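Local coordinates for acetyl-CoA acetyltransferase (Mycobacterium smegmatis, PDB 4EGV), which probably acts as an acyltransferase, a monomeric thiolase-like protein type 1 built on the thiolase fold with an additional C-terminal domain, at residues N134-I139 / V280-K285. Numbering follows the deposited sequence.
Sequences NDVVLI and VESARK
S282, on the first turn of helix 280-286, meets V136, the first residue of strand 136-143, and D135 just before it through van der Waals contact alone. Its CB and OG both face one branch of V136: CG2 lies 4.0 Å from OG of S282 and equally far from its CB. With CG1 anti to the backbone N (chi1 -172°), CG2 lies beside that N and is the branch that reaches the serine, while V136 also packs on L276 and M278 of the neighbouring antiparallel strand 271-279. D135 adds CB, at 4.0 Å from OG of S282.

The polar groups are near one another without pairing. Between D135 O and S282 OG the gap is 3.9 Å, and the hydroxyl is hydrogen-bonded to S279 OG, at the end of strand 271-279 just before the helix. On the other segment, D69 OD2 accepts a hydrogen bond from V136 N and a weak one from D135 N, tying this strand start to the chain before strand 70-73. The carboxylates of D135 and E281 approach to 5.2 Å between OD1 and OE1, where like charges would probably disfavour closer approach.

The contact thus sets the helix that follows strand 271-279 against the start of the adjacent interior strand of the thiolase-fold sheet. With 95 Å² buried, its chemistry implies light van der Waals packing around a hydroxyl already paired with S279.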
loop_
_atom_site.group_PDB
_atom_site.type_symbol
_atom_site.label_atom_id
_atom_site.label_comp_id
_atom_site.label_asym_id
_atom_site.label_seq_id
_atom_site.Cartn_x
_atom_site.Cartn_y
_atom_site.Cartn_z
ATOM N N ASN A 134 2.120 18.933 -19.203
ATOM C CA ASN A 134 2.207 17.704 -19.929
ATOM C C ASN A 134 0.881 17.462 -20.623
ATOM O O ASN A 134 -0.082 18.103 -20.280
ATOM C CB ASN A 134 2.580 16.583 -18.967
ATOM C CG ASN A 134 4.007 16.641 -18.534
ATOM O OD1 ASN A 134 4.855 16.170 -19.203
ATOM N ND2 ASN A 134 4.262 17.230 -17.406
ATOM N N ASP A 135 0.838 16.564 -21.598
ATOM C CA ASP A 135 -0.358 16.310 -22.401
ATOM C C ASP A 135 -0.754 14.842 -22.514
ATOM O O ASP A 135 -1.857 14.481 -22.390
ATOM C CB ASP A 135 -0.184 16.872 -23.808
ATOM C CG ASP A 135 -0.251 18.371 -23.869
ATOM O OD1 ASP A 135 -1.216 18.950 -23.429
ATOM O OD2 ASP A 135 0.663 18.968 -24.374
ATOM N N VAL A 136 0.181 14.004 -22.801
ATOM C CA VAL A 136 0.004 12.551 -22.801
ATOM C C VAL A 136 1.099 11.833 -22.010
ATOM O O VAL A 136 2.284 11.943 -22.307
ATOM C CB VAL A 136 -0.075 11.959 -24.216
ATOM C CG1 VAL A 136 -0.460 10.484 -24.170
ATOM C CG2 VAL A 136 -1.032 12.740 -25.059
ATOM N N VAL A 137 0.677 11.091 -21.003
ATOM C CA VAL A 137 1.597 10.455 -20.111
ATOM C C VAL A 137 1.306 8.966 -20.041
ATOM O O VAL A 137 0.177 8.553 -20.022
ATOM C CB VAL A 137 1.489 11.087 -18.694
ATOM C CG1 VAL A 137 2.401 10.369 -17.655
ATOM C CG2 VAL A 137 1.780 12.580 -18.747
ATOM N N LEU A 138 2.357 8.169 -20.009
ATOM C CA LEU A 138 2.264 6.729 -19.771
ATOM C C LEU A 138 2.984 6.330 -18.488
ATOM O O LEU A 138 4.136 6.624 -18.297
ATOM C CB LEU A 138 2.811 5.909 -20.963
ATOM C CG LEU A 138 2.637 4.384 -20.873
ATOM C CD1 LEU A 138 1.140 4.020 -20.810
ATOM C CD2 LEU A 138 3.299 3.650 -22.004
ATOM N N ILE A 139 2.264 5.654 -17.608
ATOM C CA ILE A 139 2.790 5.133 -16.374
ATOM C C ILE A 139 2.842 3.596 -16.435
ATOM O O ILE A 139 1.973 2.971 -17.027
ATOM C CB ILE A 139 1.896 5.641 -15.250
ATOM C CG1 ILE A 139 2.128 7.132 -15.042
ATOM C CG2 ILE A 139 2.123 4.921 -13.923
ATOM C CD1 ILE A 139 0.984 7.806 -14.287
ATOM N N VAL A 280 -8.284 15.896 -21.799
ATOM C CA VAL A 280 -9.502 15.728 -22.575
ATOM C C VAL A 280 -9.367 16.251 -24.037
ATOM O O VAL A 280 -9.919 15.679 -24.972
ATOM C CB VAL A 280 -10.678 16.319 -21.720
ATOM C CG1 VAL A 280 -11.727 17.073 -22.499
ATOM C CG2 VAL A 280 -11.248 15.258 -20.808
ATOM N N GLU A 281 -8.590 17.306 -24.216
ATOM C CA GLU A 281 -8.232 17.830 -25.509
ATOM C C GLU A 281 -7.407 16.870 -26.347
ATOM O O GLU A 281 -7.639 16.717 -27.531
ATOM C CB GLU A 281 -7.460 19.115 -25.327
ATOM C CG GLU A 281 -7.079 19.820 -26.616
ATOM C CD GLU A 281 -6.151 21.019 -26.383
ATOM O OE1 GLU A 281 -5.538 21.164 -25.284
ATOM O OE2 GLU A 281 -6.040 21.837 -27.308
ATOM N N SER A 282 -6.426 16.230 -25.745
ATOM C CA SER A 282 -5.708 15.167 -26.446
ATOM C C SER A 282 -6.565 13.935 -26.748
ATOM O O SER A 282 -6.395 13.291 -27.769
ATOM C CB SER A 282 -4.465 14.755 -25.681
ATOM O OG SER A 282 -3.538 15.796 -25.621
ATOM N N ALA A 283 -7.507 13.630 -25.878
ATOM C CA ALA A 283 -8.411 12.518 -26.105
ATOM C C ALA A 283 -9.309 12.704 -27.323
ATOM O O ALA A 283 -9.593 11.760 -28.019
ATOM C CB ALA A 283 -9.225 12.247 -24.875
ATOM N N ARG A 284 -9.765 13.933 -27.561
ATOM C CA ARG A 284 -10.583 14.258 -28.727
ATOM C C ARG A 284 -9.749 14.251 -30.016
ATOM O O ARG A 284 -10.160 13.663 -31.003
ATOM C CB ARG A 284 -11.290 15.593 -28.518
ATOM C CG ARG A 284 -12.559 15.468 -27.690
ATOM C CD ARG A 284 -13.200 16.805 -27.499
ATOM N NE ARG A 284 -14.033 16.862 -26.292
ATOM C CZ ARG A 284 -13.838 17.715 -25.266
ATOM N NH1 ARG A 284 -12.835 18.627 -25.273
ATOM N NH2 ARG A 284 -14.674 17.676 -24.239
ATOM N N LYS A 285 -8.567 14.870 -29.972
ATOM C CA LYS A 285 -7.612 14.965 -31.089
ATOM C C LYS A 285 -7.191 13.625 -31.657
ATOM O O LYS A 285 -7.128 13.455 -32.842
ATOM C CB LYS A 285 -6.378 15.751 -30.643
ATOM C CG LYS A 285 -5.648 16.508 -31.744
ATOM C CD LYS A 285 -5.326 17.970 -31.297
ATOM C CE LYS A 285 -4.238 18.095 -30.187
ATOM N NZ LYS A 285 -2.871 17.943 -30.755
#